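Local coordinates for protein SusD homolog (PDB 4F53) that probably binds mucin O-glycans at the cell surface as a SusD-like outer-membrane lipoprotein of a gut Bacteroides, at residues K285-F288 / G289-G293; G308-Q311 / G312-N315. All coordinates share one frame; numbering follows the deposited sequence.

Contact 1: K285-F288 / G289-G293; sequences KSTF and GTVSG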
loop_
_atom_site.group_PDB
_atom_site.type_symbol
_atom_site.label_atom_id
_atom_site.label_comp_id
_atom_site.label_asym_id
_atom_site.label_seq_id
_atom_site.Cartn_x
_atom_site.Cartn_y
_atom_site.Cartn_z
ATOM N N LYS A 285 -9.202 16.516 -14.265
ATOM C CA LYS A 285 -10.030 17.532 -13.632
ATOM C C LYS A 285 -11.465 16.978 -13.534
ATOM O O LYS A 285 -11.829 15.994 -14.203
ATOM C CB LYS A 285 -9.972 18.859 -14.402
ATOM C CG LYS A 285 -8.579 19.479 -14.380
ATOM C CD LYS A 285 -8.618 20.949 -14.689
ATOM C CE LYS A 285 -7.221 21.497 -14.839
ATOM N NZ LYS A 285 -7.234 22.917 -15.268
ATOM N N SER A 286 -12.237 17.564 -12.643
ATOM C CA SER A 286 -13.628 17.200 -12.381
ATOM C C SER A 286 -14.499 17.338 -13.651
ATOM O O SER A 286 -14.139 18.070 -14.568
ATOM C CB SER A 286 -14.172 18.071 -11.257
ATOM O OG SER A 286 -14.099 19.439 -11.625
ATOM N N THR A 287 -15.622 16.598 -13.714
ATOM C CA THR A 287 -16.535 16.597 -14.862
ATOM C C THR A 287 -17.978 16.815 -14.347
ATOM O O THR A 287 -18.910 16.103 -14.748
ATOM C CB THR A 287 -16.385 15.261 -15.647
ATOM O OG1 THR A 287 -16.773 14.201 -14.781
ATOM C CG2 THR A 287 -14.955 14.993 -16.146
ATOM N N PHE A 288 -18.143 17.769 -13.405
ATOM C CA PHE A 288 -19.439 18.070 -12.798
ATOM C C PHE A 288 -20.463 18.567 -13.838
ATOM O O PHE A 288 -21.637 18.230 -13.726
ATOM C CB PHE A 288 -19.297 19.070 -11.648
ATOM C CG PHE A 288 -18.563 18.510 -10.454
ATOM C CD1 PHE A 288 -19.043 17.393 -9.785
ATOM C CD2 PHE A 288 -17.392 19.103 -9.995
ATOM C CE1 PHE A 288 -18.371 16.884 -8.679
ATOM C CE2 PHE A 288 -16.726 18.591 -8.886
ATOM C CZ PHE A 288 -17.218 17.484 -8.239
ATOM N N GLY A 289 -20.007 19.321 -14.838
ATOM C CA GLY A 289 -20.861 19.809 -15.908
ATOM C C GLY A 289 -21.483 18.689 -16.722
ATOM O O GLY A 289 -22.663 18.753 -17.066
ATOM N N THR A 290 -20.705 17.646 -17.008
ATOM C CA THR A 290 -21.138 16.444 -17.734
ATOM C C THR A 290 -22.205 15.701 -16.905
ATOM O O THR A 290 -23.338 15.558 -17.348
ATOM C CB THR A 290 -19.912 15.542 -18.016
ATOM O OG1 THR A 290 -18.865 16.333 -18.578
ATOM C CG2 THR A 290 -20.232 14.349 -18.930
ATOM N N VAL A 291 -21.838 15.279 -15.698
ATOM C CA VAL A 291 -22.664 14.551 -14.736
ATOM C C VAL A 291 -23.989 15.326 -14.408
ATOM O O VAL A 291 -25.056 14.710 -14.316
ATOM C CB VAL A 291 -21.782 14.281 -13.477
ATOM C CG1 VAL A 291 -22.608 13.946 -12.253
ATOM C CG2 VAL A 291 -20.763 13.174 -13.754
ATOM N N SER A 292 -23.909 16.657 -14.270
ATOM C CA SER A 292 -25.041 17.502 -13.908
ATOM C C SER A 292 -25.959 17.859 -15.084
ATOM O O SER A 292 -26.987 18.509 -14.862
ATOM C CB SER A 292 -24.540 18.798 -13.284
ATOM O OG SER A 292 -23.898 19.627 -14.236
ATOM N N GLY A 293 -25.560 17.497 -16.306
ATOM C CA GLY A 293 -26.278 17.871 -17.516
ATOM C C GLY A 293 -26.239 19.381 -17.693
ATOM O O GLY A 293 -27.221 19.993 -18.133
#

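Contact 2: G308-Q311 / G312-N315; sequences GILQ and GQYN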
loop_
_atom_site.group_PDB
_atom_site.type_symbol
_atom_site.label_atom_id
_atom_site.label_comp_id
_atom_site.label_asym_id
_atom_site.label_seq_id
_atom_site.Cartn_x
_atom_site.Cartn_y
_atom_site.Cartn_z
ATOM N N GLY A 308 -15.084 8.012 3.129
ATOM C CA GLY A 308 -15.954 7.659 4.237
ATOM C C GLY A 308 -17.359 8.221 4.197
ATOM O O GLY A 308 -17.996 8.333 5.246
ATOM N N ILE A 309 -17.867 8.567 3.008
ATOM C CA ILE A 309 -19.269 9.003 2.867
ATOM C C ILE A 309 -20.128 7.736 3.041
ATOM O O ILE A 309 -19.815 6.708 2.442
ATOM C CB ILE A 309 -19.546 9.739 1.526
ATOM C CG1 ILE A 309 -18.737 11.059 1.419
ATOM C CG2 ILE A 309 -21.060 9.967 1.331
ATOM C CD1 ILE A 309 -18.682 11.670 -0.018
ATOM N N LEU A 310 -21.133 7.778 3.912
ATOM C CA LEU A 310 -21.966 6.607 4.171
ATOM C C LEU A 310 -22.725 6.236 2.925
ATOM O O LEU A 310 -23.212 7.117 2.208
ATOM C CB LEU A 310 -22.951 6.860 5.341
ATOM C CG LEU A 310 -23.574 5.622 6.029
ATOM C CD1 LEU A 310 -22.589 4.962 7.025
ATOM C CD2 LEU A 310 -24.842 6.005 6.798
ATOM N N GLN A 311 -22.813 4.924 2.658
ATOM C CA GLN A 311 -23.595 4.383 1.552
ATOM C C GLN A 311 -25.023 4.896 1.692
ATOM O O GLN A 311 -25.596 4.820 2.785
ATOM C CB GLN A 311 -23.541 2.844 1.564
ATOM C CG GLN A 311 -23.887 2.207 0.227
ATOM C CD GLN A 311 -22.824 2.335 -0.840
ATOM O OE1 GLN A 311 -21.670 2.691 -0.590
ATOM N NE2 GLN A 311 -23.213 2.070 -2.083
ATOM N N GLY A 312 -25.526 5.508 0.621
ATOM C CA GLY A 312 -26.859 6.092 0.568
ATOM C C GLY A 312 -26.895 7.573 0.892
ATOM O O GLY A 312 -27.966 8.173 0.862
ATOM N N GLN A 313 -25.736 8.187 1.205
ATOM C CA GLN A 313 -25.664 9.600 1.605
ATOM C C GLN A 313 -24.728 10.416 0.722
ATOM O O GLN A 313 -24.081 11.352 1.191
ATOM C CB GLN A 313 -25.246 9.713 3.078
ATOM C CG GLN A 313 -26.329 9.177 4.004
ATOM C CD GLN A 313 -26.000 9.265 5.464
ATOM O OE1 GLN A 313 -24.870 9.535 5.878
ATOM N NE2 GLN A 313 -26.996 9.015 6.290
ATOM N N TYR A 314 -24.685 10.074 -0.570
ATOM C CA TYR A 314 -23.867 10.775 -1.561
ATOM C C TYR A 314 -24.660 11.827 -2.273
ATOM O O TYR A 314 -25.840 11.603 -2.580
ATOM C CB TYR A 314 -23.363 9.795 -2.622
ATOM C CG TYR A 314 -22.236 8.901 -2.177
ATOM C CD1 TYR A 314 -22.493 7.672 -1.565
ATOM C CD2 TYR A 314 -20.914 9.248 -2.415
ATOM C CE1 TYR A 314 -21.451 6.842 -1.151
ATOM C CE2 TYR A 314 -19.867 8.427 -2.011
ATOM C CZ TYR A 314 -20.142 7.223 -1.386
ATOM O OH TYR A 314 -19.121 6.408 -1.023
ATOM N N ASN A 315 -24.000 12.942 -2.626
ATOM C CA ASN A 315 -24.622 13.928 -3.508
ATOM C C ASN A 315 -24.694 13.248 -4.888
ATOM O O ASN A 315 -23.750 12.524 -5.231
ATOM C CB ASN A 315 -23.791 15.208 -3.531
ATOM C CG ASN A 315 -24.065 16.147 -2.387
ATOM O OD1 ASN A 315 -25.201 16.303 -1.924
ATOM N ND2 ASN A 315 -23.034 16.844 -1.953
HETATM O O HOH W 1 -22.150 10.313 5.067
HETATM O O HOH W 2 -19.573 4.005 -2.325
#

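Contact 1: K285-F288 / G289-G293
Ser-292 folds its side chain back against the carbonyl oxygen of Phe-288, four residues earlier, with CB 3.0 Å from Phe-288 O and OG at 2.7 Å from the same oxygen. That hydroxyl donates to the carbonyl while Ser-292 N bonds Phe-288 O as well, at 2.8 Å, and the two donors come from opposite faces of the carbonyl plane. A chi1 of 70°, which sets OG between its own N and carbonyl carbon, is what turns the hydroxyl back into the helical turn. OG also accepts from the backbone N of Tyr-296, whose ring meets that of Phe-288. One step back, Val-291 N bonds Thr-287 O nearly straight (175°) and in the carbonyl plane; Thr-290 N adds a weak bond to this oxygen. Val-291 CG2 lies 3.6 Å from Thr-287 O. Thr-287 holds the N-cap position without a side-chain cap, and Glu-300 instead takes the N-H groups of Phe-288 and Gly-289 on its carboxylate, a pairing that the helix start would favour. At the other end Gly-293 closes a Schellman motif. The chemistry implies a single short turn pinned at both ends by polar bonds, its apolar ring directed into the neighbouring loops.

Contact 2: G308-Q311 / G312-N315
Gln-311 OE1 is held by two donors, water 2 at 3.0 Å and Arg-74 NH1, while the NE2 of the same amide donates to Gly-68 O. This glutamine sits in a type II beta turn from Leu-310 to Gln-313, closed by Gln-313 N donating to Leu-310 O at 2.9 Å (144°), and Gly-312 takes the positive-phi corner. Water 2 goes on to Tyr-314 OH, 2.8 Å away, so that it bridges amide and phenol; Gln-311 OE1 lies at the edge of the Tyr-314 ring, with amide and ring planes 72° apart. The bend at chi2 (73°) brings the amide round to this edge. Over one face of the ring, almost exactly on its normal, Ile-309 CG2 makes a CH-pi contact 3.7 Å from the centroid of the Tyr-314 ring, and Ile-309 CB packs against Tyr-314 CE2. Arg-74, from another loop, also bonds Ile-309 O through NH2. Across the turn, the extended Gln-313 chain lays its amide across Leu-310, OE1 of Gln-313 3.3 Å from Leu-310 CB and CD2 of Leu-310 also against the amide. Tyr-406 OH bonds Gln-313 O and so joins the turn to a further loop. A second water bridge joins the Gln-313 side chain to the backbone: water 1 accepts from Leu-310 N and donates to Gln-313 OE1, 2.9 Å from the water.

Contacts 1 and 2 are both surface turns, in series along the chain, closed by different means. Their centres lie 19 Å apart and their nearest atoms about 7 Å, without touching, on the same side of the chain's centre. Contact 1 spans the short helix 288-291 and the residues leading into and out of it, and its bonds are direct, carbonyl to amide or hydroxyl. Contact 2 lies in the loop between that helix and strand 332-335; there a single backbone bond is supplemented by two bridging waters and an aliphatic-on-aromatic contact. Both meet the stretch between helices 379-383 and 423-438: Phe-288 packs on Leu-396, whereas Gln-313 O is bonded by Tyr-406 OH.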